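Local coordinates for protein UDP-N-acetylglucosamine 2-epimerase (Methanocaldococcus jannaschii, PDB 4NES) that probably catalyses the reversible epimerization at C-2 of UDP-N-acetylglucosamine to UDP-N-acetylmannosamine, and binds UDP-N-acetylglucosamine and UDP, at residues A[2-7]-A[80-85]; A[60-65]-A[75-80]; A[69-74]-A[99-104]. One frame throughout, in Å; residues are numbered along the deposited sequence.

Contact 1 (A[2-7]-A[80-85]); sequences KLSIIL and KVLLKE
With chi1 at -174° and every later torsion extended, K2 sends its aliphatic chain straight out toward the last turn of the helix, while E85 doubles back through chi1 -65° and chi2 -63° to bring its carboxylate beside its own main chain. The lysine NZ thus meets two acceptors of one residue. K2 NZ forms a short salt bridge of 2.5 Å to E85 OE1, on the anti lone pair of that oxygen. K2 NZ also donates to E85 O at 2.8 Å, in the carbonyl plane with a C=O...N angle of 120°. E85 O belongs to the final residue of helix 67-85, so the ammonium group probably also offsets the negative end of the helix dipole. The second carboxylate oxygen, E85 OE2, is hydrogen-bonded to Y58. In the Rossmann-like N-terminal half of this GT-B fold, strand 3-7 is an inner strand of the parallel sheet, between strands 30-34 and 89-93, and helix 67-85 packs on one face, with helix 10-23 on the other. Deeper in, L82 turns its isobutyl end onto the strand: CD2 lies 4.2 Å from S4 OG, and CD1 approaches I6 CD1 at 4.4 Å, beside V90 of strand 89-93.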
ATOM      1  N   LYS A   2      22.967   9.332  -2.842  1.00 19.63           N
ATOM      2  CA  LYS A   2      23.122   7.915  -2.606  1.00 14.50           C
ATOM      3  C   LYS A   2      21.854   7.201  -3.052  1.00 12.94           C
ATOM      4  O   LYS A   2      20.734   7.618  -2.724  1.00 15.63           O
ATOM      5  CB  LYS A   2      23.361   7.690  -1.114  1.00 15.72           C
ATOM      6  CG  LYS A   2      23.677   6.271  -0.712  1.00 16.52           C
ATOM      7  CD  LYS A   2      24.069   6.279   0.761  1.00 20.06           C
ATOM      8  CE  LYS A   2      24.456   4.912   1.271  1.00 25.56           C
ATOM      9  NZ  LYS A   2      24.969   5.015   2.670  1.00 25.66           N
ATOM     10  N   LEU A   3      22.037   6.103  -3.771  1.00 11.36           N
ATOM     11  CA  LEU A   3      20.936   5.354  -4.340  1.00 11.88           C
ATOM     12  C   LEU A   3      20.987   3.923  -3.824  1.00 11.06           C
ATOM     13  O   LEU A   3      22.050   3.301  -3.814  1.00 11.50           O
ATOM     14  CB  LEU A   3      21.072   5.371  -5.868  1.00 12.22           C
ATOM     15  CG  LEU A   3      20.008   4.684  -6.724  1.00 13.26           C
ATOM     16  CD1 LEU A   3      19.903   5.406  -8.064  1.00 16.79           C
ATOM     17  CD2 LEU A   3      20.335   3.225  -6.966  1.00 19.09           C
ATOM     18  N   SER A   4      19.840   3.393  -3.412  1.00 10.90           N
ATOM     19  CA  SER A   4      19.743   1.979  -3.052  1.00 11.05           C
ATOM     20  C   SER A   4      18.806   1.267  -4.014  1.00 12.35           C
ATOM     21  O   SER A   4      17.676   1.710  -4.226  1.00 11.89           O
ATOM     22  CB  SER A   4      19.215   1.799  -1.626  1.00 12.27           C
ATOM     23  OG  SER A   4      20.092   2.368  -0.673  1.00 17.21           O
ATOM     24  N   ILE A   5      19.270   0.171  -4.598  1.00  8.91           N
ATOM     25  CA  ILE A   5      18.404  -0.712  -5.370  1.00  9.06           C
ATOM     26  C   ILE A   5      17.962  -1.832  -4.451  1.00  8.80           C
ATOM     27  O   ILE A   5      18.795  -2.477  -3.815  1.00 11.65           O
ATOM     28  CB  ILE A   5      19.150  -1.338  -6.545  1.00  9.86           C
ATOM     29  CG1 ILE A   5      19.590  -0.259  -7.531  1.00 13.50           C
ATOM     30  CG2 ILE A   5      18.259  -2.348  -7.246  1.00  9.69           C
ATOM     31  CD1 ILE A   5      20.501  -0.782  -8.637  1.00 14.40           C
ATOM     32  N   ILE A   6      16.654  -2.049  -4.348  1.00  7.44           N
ATOM     33  CA  ILE A   6      16.130  -3.149  -3.553  1.00  7.87           C
ATOM     34  C   ILE A   6      15.498  -4.166  -4.491  1.00  9.70           C
ATOM     35  O   ILE A   6      14.628  -3.814  -5.284  1.00 10.59           O
ATOM     36  CB  ILE A   6      15.077  -2.648  -2.550  1.00  8.39           C
ATOM     37  CG1 ILE A   6      15.685  -1.562  -1.666  1.00  8.73           C
ATOM     38  CG2 ILE A   6      14.519  -3.811  -1.717  1.00 11.52           C
ATOM     39  CD1 ILE A   6      14.735  -0.993  -0.640  1.00 10.34           C
ATOM     40  N   LEU A   7      15.954  -5.414  -4.412  1.00  6.85           N
ATOM     41  CA  LEU A   7      15.434  -6.479  -5.262  1.00  7.51           C
ATOM     42  C   LEU A   7      15.311  -7.784  -4.485  1.00  8.73           C
ATOM     43  O   LEU A   7      15.907  -7.949  -3.418  1.00  8.61           O
ATOM     44  CB  LEU A   7      16.328  -6.671  -6.499  1.00  9.39           C
ATOM     45  CG  LEU A   7      17.798  -7.070  -6.290  1.00 10.76           C
ATOM     46  CD1 LEU A   7      17.968  -8.562  -6.015  1.00 12.69           C
ATOM     47  CD2 LEU A   7      18.649  -6.665  -7.486  1.00 12.33           C
ATOM     48  N   LYS A  80      15.717  -1.328   8.835  1.00 11.06           N
ATOM     49  CA  LYS A  80      16.982  -1.287   9.563  1.00 11.34           C
ATOM     50  C   LYS A  80      18.122  -0.810   8.664  1.00 12.40           C
ATOM     51  O   LYS A  80      18.928   0.041   9.063  1.00 13.05           O
ATOM     52  CB  LYS A  80      17.317  -2.660  10.135  1.00 14.00           C
ATOM     53  CG  LYS A  80      16.432  -3.089  11.293  1.00 17.18           C
ATOM     54  CD  LYS A  80      16.774  -4.517  11.713  1.00 21.24           C
ATOM     55  CE  LYS A  80      15.864  -5.013  12.818  1.00 23.03           C
ATOM     56  NZ  LYS A  80      16.126  -6.452  13.115  1.00 29.06           N
ATOM     57  N   VAL A  81      18.173  -1.333   7.442  1.00 10.61           N
ATOM     58  CA  VAL A  81      19.194  -0.919   6.493  1.00 11.50           C
ATOM     59  C   VAL A  81      19.034   0.534   6.066  1.00 11.89           C
ATOM     60  O   VAL A  81      20.009   1.287   6.062  1.00 12.52           O
ATOM     61  CB  VAL A  81      19.205  -1.814   5.253  1.00 11.70           C
ATOM     62  CG1 VAL A  81      20.245  -1.301   4.263  1.00 12.95           C
ATOM     63  CG2 VAL A  81      19.501  -3.256   5.643  1.00 16.19           C
ATOM     64  N   LEU A  82      17.812   0.943   5.729  1.00 12.20           N
ATOM     65  CA  LEU A  82      17.606   2.305   5.237  1.00 12.42           C
ATOM     66  C   LEU A  82      17.830   3.368   6.312  1.00 12.21           C
ATOM     67  O   LEU A  82      18.274   4.478   6.001  1.00 13.01           O
ATOM     68  CB  LEU A  82      16.235   2.470   4.571  1.00 10.00           C
ATOM     69  CG  LEU A  82      16.009   1.618   3.317  1.00 11.09           C
ATOM     70  CD1 LEU A  82      14.661   1.944   2.697  1.00 12.28           C
ATOM     71  CD2 LEU A  82      17.133   1.794   2.294  1.00 13.57           C
ATOM     72  N   LEU A  83      17.531   3.038   7.567  1.00 11.90           N
ATOM     73  CA  LEU A  83      17.836   3.936   8.683  1.00 16.30           C
ATOM     74  C   LEU A  83      19.339   4.139   8.871  1.00 16.09           C
ATOM     75  O   LEU A  83      19.777   5.205   9.311  1.00 17.17           O
ATOM     76  CB  LEU A  83      17.221   3.412   9.980  1.00 11.40           C
ATOM     77  CG  LEU A  83      15.716   3.635  10.123  1.00 14.87           C
ATOM     78  CD1 LEU A  83      15.175   2.896  11.336  1.00 16.77           C
ATOM     79  CD2 LEU A  83      15.396   5.119  10.218  1.00 17.88           C
ATOM     80  N   LYS A  84      20.121   3.112   8.550  1.00 14.99           N
ATOM     81  CA  LYS A  84      21.567   3.190   8.670  1.00 16.94           C
ATOM     82  C   LYS A  84      22.190   3.897   7.479  1.00 17.10           C
ATOM     83  O   LYS A  84      23.009   4.805   7.648  1.00 19.71           O
ATOM     84  CB  LYS A  84      22.165   1.796   8.798  1.00 17.46           C
ATOM     85  CG  LYS A  84      23.675   1.797   8.711  1.00 19.23           C
ATOM     86  CD  LYS A  84      24.226   0.386   8.727  1.00 24.44           C
ATOM     87  CE  LYS A  84      25.738   0.398   8.747  1.00 36.53           C
ATOM     88  NZ  LYS A  84      26.288  -0.974   8.878  1.00 41.69           N
ATOM     89  N   GLU A  85      21.795   3.486   6.278  1.00 14.48           N
ATOM     90  CA  GLU A  85      22.440   3.953   5.054  1.00 16.33           C
ATOM     91  C   GLU A  85      21.900   5.275   4.526  1.00 13.64           C
ATOM     92  O   GLU A  85      22.609   6.008   3.839  1.00 15.54           O
ATOM     93  CB  GLU A  85      22.376   2.871   3.966  1.00 16.52           C
ATOM     94  CG  GLU A  85      23.160   1.610   4.308  1.00 15.12           C
ATOM     95  CD  GLU A  85      24.664   1.842   4.454  1.00 21.25           C
ATOM     96  OE1 GLU A  85      25.167   2.915   4.052  1.00 23.11           O
ATOM     97  OE2 GLU A  85      25.347   0.935   4.972  1.00 23.39           O
TER

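Contact 2 (A[60-65]-A[75-80]); sequences LNIGSG and LIEIEK. With UD1 (uridine-diphosphate-N-acetylglucosamine), chain B.
L60 O accepts a hydrogen bond of 2.8 Å from a water oxygen, and the same water donates to E77 OE1 at 3.1 Å; residues 60-65 and 75-80 share no direct hydrogen bond, and this water bridges them. E77 OE2 takes K80 NZ at 3.1 Å, from the syn side but 26° out of the carboxylate plane, a salt bridge along one turn of the helix. Between water and lysine the carboxylate is held through both oxygens. In E77, chi1 of -64° sets CG beside the backbone N, against I62 CD1, and the bend at chi2 (-58°) turns the carboxylate off the methylenes; E77 CB lies 4.0 Å from L60 CD1. L60 carries most of the apolar contact. Its CD1 reaches past E77 to I78 CG1 at 3.6 Å, the two side chains crossing at about a right angle.

Residues 60-65 follow strand 58-59, an outermost strand of the parallel N-terminal sheet, and lead into helix 67-85, so the connection folds back upon the helix that it starts, as part of a beta-alpha unit of the GT-B fold. The loop's far end lines the nucleotide-sugar pocket. There S64 OG lies 3.3 Å from the ribose carbon C3B of the bound UDP-N-acetylglucosamine and is itself hydrogen-bonded to Y39 OH, while G63 O accepts a bond from Q70 NE2 of the helix. On the helix, E79 reaches into the dimer interface: its carboxylate accepts hydrogen bonds from T66 OG1 and from the backbone N atoms of G68 and E69, all of the second subunit, at the start of that subunit's helix 67-85.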
ATOM      1  N   LEU A  60      19.179  -9.842   3.219  1.00 10.88           N
ATOM      2  CA  LEU A  60      18.275  -9.857   4.366  1.00  9.89           C
ATOM      3  C   LEU A  60      17.782 -11.265   4.720  1.00 11.73           C
ATOM      4  O   LEU A  60      17.256 -11.485   5.812  1.00 13.73           O
ATOM      5  CB  LEU A  60      17.090  -8.915   4.125  1.00 12.38           C
ATOM      6  CG  LEU A  60      17.480  -7.501   3.690  1.00 11.69           C
ATOM      7  CD1 LEU A  60      16.260  -6.608   3.591  1.00 11.64           C
ATOM      8  CD2 LEU A  60      18.505  -6.899   4.638  1.00 14.87           C
ATOM      9  N   ASN A  61      17.957 -12.205   3.790  1.00 10.55           N
ATOM     10  CA  ASN A  61      17.661 -13.622   4.030  1.00 11.48           C
ATOM     11  C   ASN A  61      16.208 -13.886   4.445  1.00 13.57           C
ATOM     12  O   ASN A  61      15.946 -14.712   5.317  1.00 14.86           O
ATOM     13  CB  ASN A  61      18.621 -14.197   5.077  1.00 14.18           C
ATOM     14  CG  ASN A  61      20.075 -13.988   4.713  1.00 17.25           C
ATOM     15  OD1 ASN A  61      20.854 -13.450   5.505  1.00 26.62           O
ATOM     16  ND2 ASN A  61      20.454 -14.417   3.521  1.00 14.14           N
ATOM     17  N   ILE A  62      15.266 -13.192   3.809  1.00 11.76           N
ATOM     18  CA  ILE A  62      13.853 -13.314   4.161  1.00 11.01           C
ATOM     19  C   ILE A  62      13.265 -14.624   3.646  1.00 12.28           C
ATOM     20  O   ILE A  62      12.567 -15.343   4.372  1.00 13.24           O
ATOM     21  CB  ILE A  62      13.029 -12.150   3.584  1.00 11.04           C
ATOM     22  CG1 ILE A  62      13.600 -10.799   4.026  1.00 17.83           C
ATOM     23  CG2 ILE A  62      11.561 -12.281   3.994  1.00 12.18           C
ATOM     24  CD1 ILE A  62      13.647 -10.618   5.529  1.00 18.60           C
ATOM     25  N   GLY A  63      13.522 -14.920   2.376  1.00 11.04           N
ATOM     26  CA  GLY A  63      13.047 -16.157   1.785  1.00 11.21           C
ATOM     27  C   GLY A  63      11.545 -16.262   1.680  1.00 10.37           C
ATOM     28  O   GLY A  63      10.840 -15.254   1.534  1.00 11.89           O
ATOM     29  N   SER A  64      11.059 -17.495   1.778  1.00 10.86           N
ATOM     30  CA  SER A  64       9.668 -17.813   1.510  1.00 11.56           C
ATOM     31  C   SER A  64       8.769 -17.669   2.727  1.00 11.12           C
ATOM     32  O   SER A  64       9.224 -17.709   3.872  1.00 15.50           O
ATOM     33  CB  SER A  64       9.556 -19.229   0.955  1.00 12.17           C
ATOM     34  OG  SER A  64      10.343 -19.344  -0.221  1.00 11.82           O
ATOM     35  N   GLY A  65       7.480 -17.516   2.457  1.00 11.52           N
ATOM     36  CA  GLY A  65       6.485 -17.461   3.507  1.00 12.18           C
ATOM     37  C   GLY A  65       5.186 -16.957   2.937  1.00 12.76           C
ATOM     38  O   GLY A  65       5.091 -16.640   1.746  1.00 13.38           O
ATOM     39  N   LEU A  75       9.567  -5.425   5.765  1.00  8.41           N
ATOM     40  CA  LEU A  75       9.441  -4.061   6.289  1.00 10.33           C
ATOM     41  C   LEU A  75      10.398  -3.847   7.452  1.00 11.54           C
ATOM     42  O   LEU A  75      11.079  -2.820   7.527  1.00 12.30           O
ATOM     43  CB  LEU A  75       8.017  -3.758   6.770  1.00  8.42           C
ATOM     44  CG  LEU A  75       6.887  -3.781   5.741  1.00 11.70           C
ATOM     45  CD1 LEU A  75       5.564  -3.369   6.386  1.00 12.68           C
ATOM     46  CD2 LEU A  75       7.202  -2.876   4.567  1.00 12.49           C
ATOM     47  N   ILE A  76      10.447  -4.809   8.368  1.00  9.30           N
ATOM     48  CA  ILE A  76      11.348  -4.700   9.513  1.00  9.63           C
ATOM     49  C   ILE A  76      12.811  -4.619   9.087  1.00 10.92           C
ATOM     50  O   ILE A  76      13.548  -3.732   9.531  1.00 11.31           O
ATOM     51  CB  ILE A  76      11.154  -5.877  10.490  1.00 11.01           C
ATOM     52  CG1 ILE A  76       9.745  -5.835  11.078  1.00 10.08           C
ATOM     53  CG2 ILE A  76      12.186  -5.829  11.607  1.00 14.14           C
ATOM     54  CD1 ILE A  76       9.275  -7.174  11.595  1.00 13.10           C
ATOM     55  N   GLU A  77      13.229  -5.529   8.221  1.00  9.70           N
ATOM     56  CA  GLU A  77      14.644  -5.642   7.892  1.00 10.05           C
ATOM     57  C   GLU A  77      15.126  -4.593   6.900  1.00  9.84           C
ATOM     58  O   GLU A  77      16.246  -4.100   7.024  1.00 11.32           O
ATOM     59  CB  GLU A  77      14.974  -7.047   7.384  1.00 12.78           C
ATOM     60  CG  GLU A  77      14.756  -8.131   8.428  1.00 14.21           C
ATOM     61  CD  GLU A  77      15.570  -7.912   9.686  1.00 22.57           C
ATOM     62  OE1 GLU A  77      16.764  -7.575   9.572  1.00 29.52           O
ATOM     63  OE2 GLU A  77      15.018  -8.094  10.788  1.00 25.60           O
ATOM     64  N   ILE A  78      14.286  -4.231   5.936  1.00  9.06           N
ATOM     65  CA  ILE A  78      14.658  -3.177   5.001  1.00  9.98           C
ATOM     66  C   ILE A  78      14.778  -1.865   5.764  1.00  8.44           C
ATOM     67  O   ILE A  78      15.682  -1.078   5.514  1.00 10.89           O
ATOM     68  CB  ILE A  78      13.643  -3.029   3.846  1.00  9.70           C
ATOM     69  CG1 ILE A  78      13.697  -4.233   2.916  1.00  8.97           C
ATOM     70  CG2 ILE A  78      13.908  -1.785   3.020  1.00 11.24           C
ATOM     71  CD1 ILE A  78      12.608  -4.205   1.854  1.00 10.79           C
ATOM     72  N   GLU A  79      13.887  -1.625   6.718  1.00  8.97           N
ATOM     73  CA  GLU A  79      13.950  -0.371   7.453  1.00 10.10           C
ATOM     74  C   GLU A  79      15.239  -0.233   8.252  1.00 11.65           C
ATOM     75  O   GLU A  79      15.799   0.857   8.329  1.00 11.90           O
ATOM     76  CB  GLU A  79      12.746  -0.204   8.369  1.00 10.10           C
ATOM     77  CG  GLU A  79      12.751   1.147   9.062  1.00 11.70           C
ATOM     78  CD  GLU A  79      11.558   1.365   9.936  1.00 13.99           C
ATOM     79  OE1 GLU A  79      11.410   0.607  10.914  1.00 15.48           O
ATOM     80  OE2 GLU A  79      10.778   2.302   9.645  1.00 14.06           O
ATOM     81  N   LYS A  80      15.717  -1.328   8.835  1.00 11.06           N
ATOM     82  CA  LYS A  80      16.982  -1.287   9.563  1.00 11.34           C
ATOM     83  C   LYS A  80      18.122  -0.810   8.664  1.00 12.40           C
ATOM     84  O   LYS A  80      18.928   0.041   9.063  1.00 13.05           O
ATOM     85  CB  LYS A  80      17.317  -2.660  10.135  1.00 14.00           C
ATOM     86  CG  LYS A  80      16.432  -3.089  11.293  1.00 17.18           C
ATOM     87  CD  LYS A  80      16.774  -4.517  11.713  1.00 21.24           C
ATOM     88  CE  LYS A  80      15.864  -5.013  12.818  1.00 23.03           C
ATOM     89  NZ  LYS A  80      16.126  -6.452  13.115  1.00 29.06           N
TER
HETATM   90  C1' UD1 B 400       7.397 -14.438  -6.934  1.00  7.78           C
HETATM   91  C2' UD1 B 400       6.554 -13.230  -7.203  1.00  8.31           C
HETATM   92  C3' UD1 B 400       6.044 -13.229  -8.562  1.00  8.08           C
HETATM   93  C4' UD1 B 400       7.092 -13.393  -9.577  1.00  8.08           C
HETATM   94  C5' UD1 B 400       7.972 -14.571  -9.244  1.00  8.00           C
HETATM   95  C6' UD1 B 400       9.161 -14.661 -10.124  1.00  6.66           C
HETATM   96  C7' UD1 B 400       5.327 -12.357  -5.125  1.00 10.10           C
HETATM   97  C8' UD1 B 400       4.090 -12.438  -4.281  1.00  8.48           C
HETATM   98  N2' UD1 B 400       5.387 -13.220  -6.283  1.00  8.97           N
HETATM   99  O1' UD1 B 400       6.612 -15.570  -7.054  1.00  7.78           O
HETATM  100  O3' UD1 B 400       5.328 -12.003  -8.802  1.00 10.23           O
HETATM  101  O4' UD1 B 400       6.527 -13.577 -10.865  1.00  8.68           O
HETATM  102  O5' UD1 B 400       8.472 -14.472  -7.914  1.00  8.48           O
HETATM  103  O6' UD1 B 400       9.602 -15.944 -10.370  1.00  8.24           O
HETATM  104  O7' UD1 B 400       6.247 -11.590  -4.831  1.00  9.34           O
HETATM  105  N1  UD1 B 400      10.900 -21.201  -4.065  1.00 11.95           N
HETATM  106  C2  UD1 B 400      12.034 -21.903  -4.050  1.00 13.82           C
HETATM  107  N3  UD1 B 400      13.206 -21.298  -4.229  1.00 11.90           N
HETATM  108  C4  UD1 B 400      13.280 -19.973  -4.414  1.00 14.12           C
HETATM  109  C5  UD1 B 400      12.120 -19.212  -4.438  1.00 14.74           C
HETATM  110  C6  UD1 B 400      10.909 -19.861  -4.261  1.00 14.14           C
HETATM  111  O2  UD1 B 400      12.012 -23.107  -3.884  1.00 12.34           O
HETATM  112  O4  UD1 B 400      14.492 -19.372  -4.593  1.00 12.90           O
HETATM  113  C1B UD1 B 400       9.585 -21.860  -3.885  1.00 13.39           C
HETATM  114  C2B UD1 B 400       9.180 -22.053  -2.479  1.00 10.67           C
HETATM  115  O2' UD1 B 400       8.467 -23.259  -2.356  1.00 14.93           O
HETATM  116  C3B UD1 B 400       8.302 -20.933  -2.231  1.00 10.46           C
HETATM  117  C4B UD1 B 400       7.596 -20.799  -3.530  1.00  9.63           C
HETATM  118  O4B UD1 B 400       8.549 -21.113  -4.527  1.00 11.38           O
HETATM  119  O3B UD1 B 400       7.420 -21.105  -1.149  1.00 13.11           O
HETATM  120  C5B UD1 B 400       7.073 -19.427  -3.765  1.00 10.39           C
HETATM  121  O5B UD1 B 400       8.013 -18.394  -3.612  1.00 10.01           O
HETATM  122  PA  UD1 B 400       7.551 -16.912  -3.575  1.00 11.23           P
HETATM  123  O1A UD1 B 400       6.618 -16.729  -2.418  1.00 15.23           O
HETATM  124  O2A UD1 B 400       8.758 -16.039  -3.480  1.00 13.47           O
HETATM  125  O3A UD1 B 400       6.707 -16.619  -4.859  1.00 10.39           O
HETATM  126  PB  UD1 B 400       7.020 -16.941  -6.390  1.00  9.17           P
HETATM  127  O1B UD1 B 400       6.032 -17.964  -6.847  1.00  9.83           O
HETATM  128  O2B UD1 B 400       8.475 -17.263  -6.593  1.00  9.93           O
HETATM  129  O   HOH W   1      18.027  -9.889   7.971  1.00 30.40           O

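Contact 3 (A[69-74]-A[99-104]); sequences EQTGKM and VLAGAL
The methyl group of A101 is pressed against the base of M74, a selenomethionine, with the two CB atoms 3.5 Å apart, tighter than usual van der Waals contact for carbon. M74 CG is turned beside the backbone N (chi1 -69°) and the chain then runs extended, so SE passes A101 CB at 4.0 Å before the end of the side chain leads off toward Q37, I62 and T98. One turn back, T71 CG2 touches the same methyl at 4.3 Å. Its OG1 is hydrogen-bonded to H67 O within the helix, which fixes the methyl branch rather than the hydroxyl at the alanine. A101 also packs on L75 and I78, and the four residues T71, M74, L75 and I78 form the diamond that receives it in knobs-into-holes fashion. Q70, further from this packing, touches the bound UDP-N-acetylglucosamine; its OE1 is hydrogen-bonded to N97 ND2, a second tie between the two helices. E69 is joined to K73 by a salt bridge of 3.1 Å from OE2 to NZ. Helix 97-108 is thus lodged between helix 67-85, through A101, and helix 128-138, through V99, L100 and A103, while T71, L100 and L104 pack against the second subunit and the helix backs onto strand 3-7.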
ATOM      1  N   GLU A  69       3.629 -12.625   6.514  1.00 10.25           N
ATOM      2  CA  GLU A  69       4.890 -13.023   7.131  1.00 12.34           C
ATOM      3  C   GLU A  69       6.092 -12.485   6.346  1.00 11.48           C
ATOM      4  O   GLU A  69       6.985 -11.845   6.903  1.00 11.63           O
ATOM      5  CB  GLU A  69       4.952 -14.554   7.226  1.00 16.29           C
ATOM      6  CG  GLU A  69       6.288 -15.110   7.691  1.00 19.32           C
ATOM      7  CD  GLU A  69       6.457 -16.593   7.385  1.00 30.95           C
ATOM      8  OE1 GLU A  69       5.598 -17.175   6.684  1.00 27.15           O
ATOM      9  OE2 GLU A  69       7.461 -17.176   7.847  1.00 37.31           O
ATOM     10  N   GLN A  70       6.097 -12.729   5.043  1.00 10.79           N
ATOM     11  CA  GLN A  70       7.214 -12.355   4.191  1.00 10.35           C
ATOM     12  C   GLN A  70       7.327 -10.837   4.065  1.00  9.82           C
ATOM     13  O   GLN A  70       8.404 -10.270   4.256  1.00  9.26           O
ATOM     14  CB  GLN A  70       7.005 -12.994   2.822  1.00 11.57           C
ATOM     15  CG  GLN A  70       8.145 -12.825   1.851  1.00 12.12           C
ATOM     16  CD  GLN A  70       7.794 -13.404   0.499  1.00 15.26           C
ATOM     17  OE1 GLN A  70       6.905 -12.899  -0.183  1.00 15.79           O
ATOM     18  NE2 GLN A  70       8.471 -14.480   0.112  1.00 13.70           N
ATOM     19  N   THR A  71       6.209 -10.175   3.773  1.00  9.99           N
ATOM     20  CA  THR A  71       6.224  -8.723   3.608  1.00  8.87           C
ATOM     21  C   THR A  71       6.550  -8.039   4.940  1.00  8.85           C
ATOM     22  O   THR A  71       7.305  -7.075   4.973  1.00  9.23           O
ATOM     23  CB  THR A  71       4.886  -8.208   3.062  1.00 10.04           C
ATOM     24  OG1 THR A  71       4.540  -8.945   1.880  1.00  9.29           O
ATOM     25  CG2 THR A  71       4.959  -6.724   2.726  1.00 11.66           C
ATOM     26  N   GLY A  72       5.993  -8.550   6.037  1.00  9.34           N
ATOM     27  CA  GLY A  72       6.268  -8.000   7.356  1.00 11.06           C
ATOM     28  C   GLY A  72       7.735  -8.059   7.753  1.00 10.12           C
ATOM     29  O   GLY A  72       8.309  -7.066   8.212  1.00  9.12           O
ATOM     30  N   LYS A  73       8.355  -9.222   7.569  1.00  9.16           N
ATOM     31  CA  LYS A  73       9.783  -9.353   7.821  1.00 10.59           C
ATOM     32  C   LYS A  73      10.580  -8.386   6.940  1.00  8.46           C
ATOM     33  O   LYS A  73      11.566  -7.790   7.382  1.00 10.33           O
ATOM     34  CB  LYS A  73      10.235 -10.786   7.556  1.00 12.11           C
ATOM     35  CG  LYS A  73       9.726 -11.818   8.558  1.00 12.93           C
ATOM     36  CD  LYS A  73      10.096 -13.203   8.043  1.00 18.58           C
ATOM     37  CE  LYS A  73       9.569 -14.329   8.902  1.00 25.16           C
ATOM     38  NZ  LYS A  73      10.079 -15.629   8.365  1.00 26.67           N
HETATM   39  N   MSE A  74      10.155  -8.231   5.689  1.00  9.42           N
HETATM   40  CA  MSE A  74      10.818  -7.295   4.789  1.00 10.39           C
HETATM   41  C   MSE A  74      10.732  -5.854   5.277  1.00  8.85           C
HETATM   42  O   MSE A  74      11.720  -5.130   5.209  1.00 10.03           O
HETATM   43  CB  MSE A  74      10.252  -7.396   3.370  1.00 10.67           C
HETATM   44  CG  MSE A  74      10.583  -8.675   2.646  1.00  9.44           C
HETATM   45 SE   MSE A  74       9.559  -8.857   0.994  1.00 14.89          SE
HETATM   46  CE  MSE A  74      10.456 -10.454   0.352  1.00 11.99           C
ATOM     47  N   VAL A  99       9.146  -5.499  -3.902  1.00  8.00           N
ATOM     48  CA  VAL A  99       8.911  -4.157  -4.428  1.00  6.92           C
ATOM     49  C   VAL A  99       8.022  -3.352  -3.484  1.00  8.19           C
ATOM     50  O   VAL A  99       8.335  -2.213  -3.127  1.00  9.05           O
ATOM     51  CB  VAL A  99       8.252  -4.226  -5.816  1.00  7.23           C
ATOM     52  CG1 VAL A  99       7.802  -2.847  -6.283  1.00  9.52           C
ATOM     53  CG2 VAL A  99       9.207  -4.860  -6.805  1.00  8.65           C
ATOM     54  N   LEU A 100       6.904  -3.943  -3.086  1.00  8.53           N
ATOM     55  CA  LEU A 100       5.987  -3.257  -2.188  1.00  9.58           C
ATOM     56  C   LEU A 100       6.657  -2.932  -0.860  1.00  9.44           C
ATOM     57  O   LEU A 100       6.535  -1.820  -0.360  1.00  8.37           O
ATOM     58  CB  LEU A 100       4.735  -4.095  -1.950  1.00  9.79           C
ATOM     59  CG  LEU A 100       3.764  -3.494  -0.933  1.00 10.22           C
ATOM     60  CD1 LEU A 100       3.221  -2.170  -1.444  1.00 14.00           C
ATOM     61  CD2 LEU A 100       2.615  -4.466  -0.613  1.00 12.28           C
ATOM     62  N   ALA A 101       7.390  -3.889  -0.299  1.00  7.30           N
ATOM     63  CA  ALA A 101       8.011  -3.677   1.006  1.00 10.09           C
ATOM     64  C   ALA A 101       9.044  -2.558   0.921  1.00  7.67           C
ATOM     65  O   ALA A 101       9.096  -1.680   1.781  1.00  8.69           O
ATOM     66  CB  ALA A 101       8.638  -4.958   1.521  1.00 10.58           C
ATOM     67  N   GLY A 102       9.866  -2.584  -0.124  1.00  8.58           N
ATOM     68  CA  GLY A 102      10.862  -1.542  -0.290  1.00  9.60           C
ATOM     69  C   GLY A 102      10.233  -0.168  -0.405  1.00  7.31           C
ATOM     70  O   GLY A 102      10.701   0.792   0.221  1.00  8.24           O
ATOM     71  N   ALA A 103       9.187  -0.062  -1.222  1.00  7.57           N
ATOM     72  CA  ALA A 103       8.503   1.219  -1.426  1.00  9.00           C
ATOM     73  C   ALA A 103       7.822   1.727  -0.158  1.00  9.18           C
ATOM     74  O   ALA A 103       7.882   2.922   0.150  1.00  8.48           O
ATOM     75  CB  ALA A 103       7.489   1.109  -2.563  1.00  8.93           C
ATOM     76  N   LEU A 104       7.166   0.824   0.561  1.00  7.91           N
ATOM     77  CA  LEU A 104       6.462   1.200   1.770  1.00  9.97           C
ATOM     78  C   LEU A 104       7.426   1.673   2.856  1.00  7.41           C
ATOM     79  O   LEU A 104       7.145   2.654   3.546  1.00  8.79           O
ATOM     80  CB  LEU A 104       5.606   0.041   2.262  1.00  9.69           C
ATOM     81  CG  LEU A 104       4.725   0.361   3.466  1.00 11.01           C
ATOM     82  CD1 LEU A 104       3.948   1.662   3.254  1.00 13.72           C
ATOM     83  CD2 LEU A 104       3.768  -0.794   3.691  1.00 12.30           C
TER

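Overall arrangement
The three contacts follow helix 67-85 from one end to the other, and all lie in the N-terminal sheet domain. Contact 3 uses its early turns, contact 2 its middle and contact 1 its last turns, with K80 common to contacts 1 and 2. The centres of contacts 2 and 3 are about 7 Å apart; that of contact 1 lies about 12 Å from contact 2's and about 13 Å from contact 3's. I6 of strand 3-7 joins all three, its CD1 touching I78 CG2 at 3.8 Å and G102 CA at 3.9 Å. Along the chain, 60-65 falls between the segments of contact 1, whereas 99-104 comes last. One helix therefore serves strand 3-7, pocket and dimer: contacts 2 and 3 both touch the second subunit and each holds a pocket residue.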